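Long-range contacts in glutamate racemase (Bacillus anthracis, PDB 2DWU), which belongs to the Asp/Glu/hydantoin racemase family and folds into two alpha/beta lobes built round parallel sheets, with D-glutamic acid bound in this model: residues G117-T121 against G187-Y191; V169-L173 against Y197-L202. All blocks are in the same frame, centred on the assembly; numbering follows the deposited sequence. Where two conformers were deposited one is given.

Interaction 1: G117-T121 against G187-Y191; sequences GVIGT and GCTHY. With DGL (D-glutamic acid), chain H.
G120 and G187 lie next to each other where neighbouring parallel strands 115-120 and 183-187 finish, their CA atoms 4.7 Å apart, and a weak, bent bond from G187 N to I119 O (2.8 Å) joins the two backbones. These are the C-terminal ends of the two central strands of the four-stranded parallel sheet, where alpha/beta folds commonly place their ligand pockets; here T121, C188, T189 and H190 all line the site of D-glutamic acid. Past the last bond the chains diverge, T121 becoming the N-cap of helix 122-127 while C188 to Y191 makes a type I turn. One water bridges the diverging backbones and the ligand: it accepts from T121 N and donates to G187 O (2.6 Å) and to carboxylate oxygen O of the ligand. The Y191 ring packs against the end of strand 115-120, its CG anti to its own carbonyl carbon (chi1 -59°), which carries the ring back to that strand. I119 CD1 meets this ring obliquely at CD2 (3.5 Å), the backbone at I119 C and G120 N lies at its edge in plane, and C188 CB sits over the centre of one face. The ring thus packs between I119 and G120 of the strand and C188 of its own turn. On the ligand side, C188 SG is anti to its backbone N (chi1 177°) and reaches ligand CB at 3.6 Å. T121 OG1 is occupied by T79 OG1 and T124 N, and of T121 it is the methyl CG2 that comes nearest the ligand. T189 holds the ligand with backbone and side chain together: its N gives a nearly straight bond to OXT (2.9 Å, 170°), and its OG1 accepts from the ligand amino N at 2.8 Å while also sharing a hydrogen bond with H190 ND1.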
ATOM      1  N   GLY B 117      -7.005   2.631 -16.511  1.00  8.25           N
ATOM      2  CA  GLY B 117      -6.289   2.251 -17.712  1.00  7.24           C
ATOM      3  C   GLY B 117      -4.995   1.542 -17.296  1.00  8.12           C
ATOM      4  O   GLY B 117      -4.521   1.706 -16.176  1.00  7.66           O
ATOM      5  N   VAL B 118      -4.447   0.713 -18.172  0.50  7.22           N
ATOM      6  CA  VAL B 118      -3.140   0.110 -17.885  0.50  6.80           C
ATOM      7  C   VAL B 118      -2.438  -0.116 -19.204  0.50  6.94           C
ATOM      8  O   VAL B 118      -3.050  -0.538 -20.188  0.50  6.86           O
ATOM      9  CB  VAL B 118      -3.204  -1.210 -17.093  0.50  5.08           C
ATOM     10  CG1 VAL B 118      -4.015  -2.262 -17.853  0.50  5.08           C
ATOM     11  CG2 VAL B 118      -1.769  -1.707 -16.837  0.50  5.72           C
ATOM     12  N   ILE B 119      -1.145   0.197 -19.217  1.00  8.27           N
ATOM     13  CA  ILE B 119      -0.306   0.072 -20.406  1.00  7.86           C
ATOM     14  C   ILE B 119       0.870  -0.838 -20.092  1.00  7.87           C
ATOM     15  O   ILE B 119       1.320  -0.920 -18.938  1.00  8.84           O
ATOM     16  CB  ILE B 119       0.218   1.447 -20.919  1.00  7.29           C
ATOM     17  CG1 ILE B 119       0.890   2.250 -19.792  1.00  8.83           C
ATOM     18  CG2 ILE B 119      -0.985   2.216 -21.516  1.00  8.49           C
ATOM     19  CD1 ILE B 119       1.637   3.482 -20.301  1.00  8.54           C
ATOM     20  N   GLY B 120       1.358  -1.539 -21.107  1.00  8.20           N
ATOM     21  CA  GLY B 120       2.473  -2.443 -20.876  1.00  7.54           C
ATOM     22  C   GLY B 120       2.848  -3.122 -22.162  1.00  8.39           C
ATOM     23  O   GLY B 120       2.382  -2.721 -23.239  1.00  9.04           O
ATOM     24  N   THR B 121       3.696  -4.141 -22.071  1.00  7.35           N
ATOM     25  CA  THR B 121       4.131  -4.858 -23.275  1.00  7.56           C
ATOM     26  C   THR B 121       3.001  -5.704 -23.836  1.00  9.35           C
ATOM     27  O   THR B 121       1.986  -5.925 -23.190  1.00  8.85           O
ATOM     28  CB  THR B 121       5.263  -5.867 -22.970  1.00  7.28           C
ATOM     29  OG1 THR B 121       4.755  -6.867 -22.063  1.00  6.72           O
ATOM     30  CG2 THR B 121       6.486  -5.178 -22.376  1.00  7.78           C
ATOM     31  N   GLY B 187       2.227  -0.371 -16.301  1.00  7.22           N
ATOM     32  CA  GLY B 187       2.471  -1.802 -16.254  1.00  6.88           C
ATOM     33  C   GLY B 187       3.712  -2.329 -16.953  1.00  5.76           C
ATOM     34  O   GLY B 187       3.669  -3.383 -17.581  1.00  8.05           O
ATOM     35  N   CYS B 188       4.809  -1.609 -16.782  1.00  5.66           N
ATOM     36  CA  CYS B 188       6.083  -1.979 -17.391  1.00  6.49           C
ATOM     37  C   CYS B 188       7.182  -1.303 -16.562  1.00  6.36           C
ATOM     38  O   CYS B 188       7.027  -0.160 -16.130  1.00  6.90           O
ATOM     39  CB  CYS B 188       6.139  -1.470 -18.831  1.00  6.39           C
ATOM     40  SG  CYS B 188       7.726  -1.797 -19.676  1.00 10.24           S
ATOM     41  N   THR B 189       8.292  -2.019 -16.378  1.00  5.61           N
ATOM     42  CA  THR B 189       9.422  -1.528 -15.598  1.00  7.24           C
ATOM     43  C   THR B 189       9.979  -0.203 -16.087  1.00  7.18           C
ATOM     44  O   THR B 189      10.488   0.582 -15.297  1.00  8.96           O
ATOM     45  CB  THR B 189      10.628  -2.511 -15.661  1.00  7.22           C
ATOM     46  OG1 THR B 189      10.883  -2.863 -17.025  1.00  7.97           O
ATOM     47  CG2 THR B 189      10.362  -3.772 -14.842  1.00  7.77           C
ATOM     48  N   HIS B 190       9.909   0.037 -17.394  1.00  7.81           N
ATOM     49  CA  HIS B 190      10.538   1.229 -17.931  1.00  8.48           C
ATOM     50  C   HIS B 190       9.715   2.491 -17.892  1.00  9.15           C
ATOM     51  O   HIS B 190      10.265   3.593 -17.981  1.00 10.01           O
ATOM     52  CB  HIS B 190      10.915   1.003 -19.401  1.00  9.12           C
ATOM     53  CG  HIS B 190      11.958  -0.047 -19.628  1.00  9.60           C
ATOM     54  ND1 HIS B 190      11.860  -1.329 -19.130  1.00  9.82           N
ATOM     55  CD2 HIS B 190      13.079  -0.024 -20.385  1.00 10.90           C
ATOM     56  CE1 HIS B 190      12.872  -2.054 -19.581  1.00 10.73           C
ATOM     57  NE2 HIS B 190      13.625  -1.282 -20.345  1.00 12.30           N
ATOM     58  N   TYR B 191       8.399   2.353 -17.742  1.00  9.04           N
ATOM     59  CA  TYR B 191       7.566   3.540 -17.843  1.00  9.71           C
ATOM     60  C   TYR B 191       7.736   4.665 -16.840  1.00 10.07           C
ATOM     61  O   TYR B 191       7.420   5.810 -17.168  1.00 10.64           O
ATOM     62  CB  TYR B 191       6.086   3.145 -17.973  1.00  8.09           C
ATOM     63  CG  TYR B 191       5.768   2.263 -19.183  1.00  7.04           C
ATOM     64  CD1 TYR B 191       6.740   1.944 -20.157  1.00  7.42           C
ATOM     65  CD2 TYR B 191       4.495   1.694 -19.322  1.00  8.32           C
ATOM     66  CE1 TYR B 191       6.453   1.077 -21.210  1.00  8.27           C
ATOM     67  CE2 TYR B 191       4.192   0.818 -20.372  1.00  8.20           C
ATOM     68  CZ  TYR B 191       5.168   0.504 -21.306  1.00 10.52           C
ATOM     69  OH  TYR B 191       4.841  -0.415 -22.263  1.00 10.29           O
TER
HETATM   70  N   DGL H 278      10.824  -5.482 -18.012  1.00  7.89           N
HETATM   71  CA  DGL H 278       9.767  -5.578 -19.067  1.00  9.36           C
HETATM   72  C   DGL H 278       8.422  -5.363 -18.466  1.00  8.43           C
HETATM   73  O   DGL H 278       7.391  -5.688 -19.042  1.00  9.04           O
HETATM   74  CB  DGL H 278      10.023  -4.526 -20.169  1.00  9.81           C
HETATM   75  CG  DGL H 278      11.159  -5.063 -21.072  1.00 11.02           C
HETATM   76  CD  DGL H 278      10.884  -6.323 -21.784  1.00 11.78           C
HETATM   77  OE1 DGL H 278      10.096  -6.419 -22.727  1.00  9.88           O
HETATM   78  OE2 DGL H 278      11.527  -7.379 -21.344  1.00 11.62           O
HETATM   79  OXT DGL H 278       8.383  -4.819 -17.281  1.00  8.28           O
HETATM   80  O   HOH W   1       4.830  -4.820 -19.432  1.00  7.90           O

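Interaction 2: V169-L173 against Y197-L202; sequences VKQAL and YIKKEL
The L173 and E201 side chains lie alongside each other, pointing opposite ways, and round this pair helices 162-177 and 195-202 pack with their local axes 9.9 Å apart at a crossing angle of -56°. Both helices belong to the lobe with the four-stranded parallel sheet. L173 CD1 is the main apolar probe: it touches E201 CB at 3.8 Å, and it also reaches I198 and L202 CG. The L173 and I198 side chains stand about at right angles, with L173 CD1 against both CG2 and CG1 of I198. One turn earlier V169 crosses Y197 in the same perpendicular manner, CG2 resting on Y197 CB (3.9 Å), while its other methyl, CG1, approaches I198 CG1. The phenol of Y197 turns off toward T162, V165 and T166 of helix 162-177, and I198 and L202 continue inward to L184 on strand 183-187. At the outer border E201 extends with CG anti to its backbone N (chi1 -170°) and then bends at chi2, which brings the carboxylate over to K170. The lysine chain folds at its last two torsions and meets the carboxylate crosswise, NZ bonding the syn lone pair of OE2 at 3.1 Å and OE1 more weakly at 3.3 Å. Glutamate therefore serves both chemistries, its CB and CG packing against leucine while its charge is probably offset in part by the solvent-exposed K170.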
ATOM      1  N   VAL B 169       5.231   8.726 -27.200  1.00 12.01           N
ATOM      2  CA  VAL B 169       4.297   8.665 -26.076  1.00 12.37           C
ATOM      3  C   VAL B 169       2.904   9.099 -26.569  1.00 13.32           C
ATOM      4  O   VAL B 169       1.882   8.496 -26.195  1.00 13.45           O
ATOM      5  CB  VAL B 169       4.772   9.551 -24.903  1.00 12.99           C
ATOM      6  CG1 VAL B 169       3.649   9.697 -23.844  1.00 12.29           C
ATOM      7  CG2 VAL B 169       6.011   8.906 -24.251  1.00 12.47           C
ATOM      8  N   LYS B 170       2.863  10.121 -27.436  1.00 13.91           N
ATOM      9  CA  LYS B 170       1.585  10.587 -27.981  1.00 15.59           C
ATOM     10  C   LYS B 170       0.883   9.466 -28.748  1.00 15.56           C
ATOM     11  O   LYS B 170      -0.322   9.203 -28.565  1.00 15.74           O
ATOM     12  CB  LYS B 170       1.799  11.803 -28.908  1.00 17.25           C
ATOM     13  CG  LYS B 170       0.505  12.305 -29.551  1.00 21.37           C
ATOM     14  CD  LYS B 170       0.713  13.595 -30.325  1.00 24.74           C
ATOM     15  CE  LYS B 170       1.184  14.703 -29.395  1.00 26.75           C
ATOM     16  NZ  LYS B 170       0.152  15.074 -28.367  1.00 28.87           N
ATOM     17  N   GLN B 171       1.642   8.785 -29.600  1.00 13.93           N
ATOM     18  CA  GLN B 171       1.107   7.705 -30.400  1.00 15.17           C
ATOM     19  C   GLN B 171       0.667   6.517 -29.557  1.00 14.69           C
ATOM     20  O   GLN B 171      -0.371   5.899 -29.815  1.00 15.16           O
ATOM     21  CB  GLN B 171       2.155   7.235 -31.411  1.00 18.14           C
ATOM     22  CG  GLN B 171       2.371   8.184 -32.568  1.00 23.23           C
ATOM     23  CD  GLN B 171       3.397   7.661 -33.555  1.00 24.55           C
ATOM     24  OE1 GLN B 171       3.741   6.470 -33.547  1.00 26.63           O
ATOM     25  NE2 GLN B 171       3.883   8.541 -34.421  1.00 26.09           N
ATOM     26  N   ALA B 172       1.455   6.192 -28.540  1.00 13.50           N
ATOM     27  CA  ALA B 172       1.131   5.052 -27.695  1.00 12.94           C
ATOM     28  C   ALA B 172      -0.128   5.281 -26.869  1.00 13.69           C
ATOM     29  O   ALA B 172      -0.908   4.353 -26.678  1.00 14.20           O
ATOM     30  CB  ALA B 172       2.310   4.738 -26.748  1.00 13.19           C
ATOM     31  N   LEU B 173      -0.307   6.505 -26.378  1.00 14.43           N
ATOM     32  CA  LEU B 173      -1.449   6.808 -25.510  1.00 14.29           C
ATOM     33  C   LEU B 173      -2.707   7.293 -26.220  1.00 15.19           C
ATOM     34  O   LEU B 173      -3.738   7.470 -25.576  1.00 15.52           O
ATOM     35  CB  LEU B 173      -1.043   7.830 -24.447  1.00 14.50           C
ATOM     36  CG  LEU B 173      -0.059   7.389 -23.350  1.00 17.08           C
ATOM     37  CD1 LEU B 173       0.322   8.578 -22.514  1.00 17.89           C
ATOM     38  CD2 LEU B 173      -0.684   6.304 -22.482  1.00 19.52           C
ATOM     39  N   TYR B 197       6.136  12.756 -19.488  1.00 16.83           N
ATOM     40  CA  TYR B 197       5.539  12.784 -20.821  1.00 14.78           C
ATOM     41  C   TYR B 197       4.117  12.286 -20.767  1.00 16.00           C
ATOM     42  O   TYR B 197       3.223  12.840 -21.396  1.00 16.82           O
ATOM     43  CB  TYR B 197       6.317  11.890 -21.799  1.00 16.10           C
ATOM     44  CG  TYR B 197       7.718  12.354 -22.098  1.00 17.20           C
ATOM     45  CD1 TYR B 197       8.803  11.888 -21.360  1.00 17.84           C
ATOM     46  CD2 TYR B 197       7.953  13.273 -23.116  1.00 18.18           C
ATOM     47  CE1 TYR B 197      10.103  12.335 -21.642  1.00 18.14           C
ATOM     48  CE2 TYR B 197       9.231  13.723 -23.402  1.00 19.34           C
ATOM     49  CZ  TYR B 197      10.298  13.252 -22.666  1.00 20.46           C
ATOM     50  OH  TYR B 197      11.571  13.701 -22.960  1.00 22.59           O
ATOM     51  N   ILE B 198       3.923  11.210 -20.019  1.00 14.17           N
ATOM     52  CA  ILE B 198       2.611  10.595 -19.895  1.00 14.39           C
ATOM     53  C   ILE B 198       1.604  11.531 -19.239  1.00 16.63           C
ATOM     54  O   ILE B 198       0.467  11.669 -19.719  1.00 17.81           O
ATOM     55  CB  ILE B 198       2.736   9.260 -19.113  1.00 13.76           C
ATOM     56  CG1 ILE B 198       3.531   8.265 -19.973  1.00 12.87           C
ATOM     57  CG2 ILE B 198       1.352   8.697 -18.788  1.00 13.79           C
ATOM     58  CD1 ILE B 198       3.930   6.997 -19.221  1.00 14.55           C
ATOM     59  N   LYS B 199       2.014  12.173 -18.155  1.00 17.71           N
ATOM     60  CA  LYS B 199       1.135  13.109 -17.451  1.00 20.84           C
ATOM     61  C   LYS B 199       0.720  14.236 -18.380  1.00 22.16           C
ATOM     62  O   LYS B 199      -0.426  14.672 -18.371  1.00 22.12           O
ATOM     63  CB  LYS B 199       1.841  13.718 -16.242  1.00 22.81           C
ATOM     64  CG  LYS B 199       2.161  12.729 -15.152  1.00 26.92           C
ATOM     65  CD  LYS B 199       2.857  13.376 -13.965  1.00 31.58           C
ATOM     66  CE  LYS B 199       2.813  12.429 -12.764  1.00 32.45           C
ATOM     67  NZ  LYS B 199       3.504  12.976 -11.570  1.00 36.94           N
ATOM     68  N   LYS B 200       1.669  14.724 -19.170  1.00 22.98           N
ATOM     69  CA  LYS B 200       1.380  15.804 -20.102  1.00 25.61           C
ATOM     70  C   LYS B 200       0.346  15.372 -21.138  1.00 25.67           C
ATOM     71  O   LYS B 200      -0.534  16.151 -21.531  1.00 26.23           O
ATOM     72  CB  LYS B 200       2.669  16.236 -20.809  1.00 28.21           C
ATOM     73  CG  LYS B 200       2.456  17.179 -21.991  1.00 32.61           C
ATOM     74  CD  LYS B 200       1.982  18.554 -21.554  1.00 36.48           C
ATOM     75  CE  LYS B 200       3.107  19.327 -20.893  1.00 38.46           C
ATOM     76  NZ  LYS B 200       3.737  18.538 -19.792  1.00 40.17           N
ATOM     77  N   GLU B 201       0.442  14.121 -21.572  1.00 24.57           N
ATOM     78  CA  GLU B 201      -0.463  13.597 -22.577  1.00 23.79           C
ATOM     79  C   GLU B 201      -1.870  13.281 -22.050  1.00 23.42           C
ATOM     80  O   GLU B 201      -2.857  13.523 -22.738  1.00 24.22           O
ATOM     81  CB  GLU B 201       0.158  12.342 -23.211  1.00 25.20           C
ATOM     82  CG  GLU B 201      -0.577  11.829 -24.444  1.00 27.62           C
ATOM     83  CD  GLU B 201      -0.460  12.773 -25.652  1.00 29.00           C
ATOM     84  OE1 GLU B 201      -1.405  12.808 -26.463  1.00 30.73           O
ATOM     85  OE2 GLU B 201       0.577  13.463 -25.796  1.00 28.83           O
ATOM     86  N   LEU B 202      -1.969  12.758 -20.831  1.00 21.56           N
ATOM     87  CA  LEU B 202      -3.279  12.407 -20.291  1.00 21.96           C
ATOM     88  C   LEU B 202      -3.977  13.485 -19.486  1.00 23.07           C
ATOM     89  O   LEU B 202      -5.207  13.460 -19.352  1.00 24.30           O
ATOM     90  CB  LEU B 202      -3.178  11.132 -19.454  1.00 21.12           C
ATOM     91  CG  LEU B 202      -2.732   9.904 -20.261  1.00 22.83           C
ATOM     92  CD1 LEU B 202      -2.722   8.673 -19.360  1.00 22.12           C
ATOM     93  CD2 LEU B 202      -3.669   9.682 -21.439  1.00 22.95           C
TER

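Overall arrangement
Both contacts belong to the lobe with the four-stranded sheet, and their segments alternate along the chain. Helix 162-177 leads into strand 183-187, which is followed by the turn of interaction 1, and helix 195-202 of interaction 2 comes after that turn. Their centres are 12 Å apart and they touch directly: I119 CG2 packs on L173 CD2 and Y191 O on I198 CD1, both at 4.2 Å. Interaction 1 makes part of the wall of the D-glutamic acid pocket. Interaction 2 stands farther off, the side chain of I198 about 13 Å from the ligand; I119 and L173 join the pocket end to the helix pair that carries the K170-E201 salt bridge.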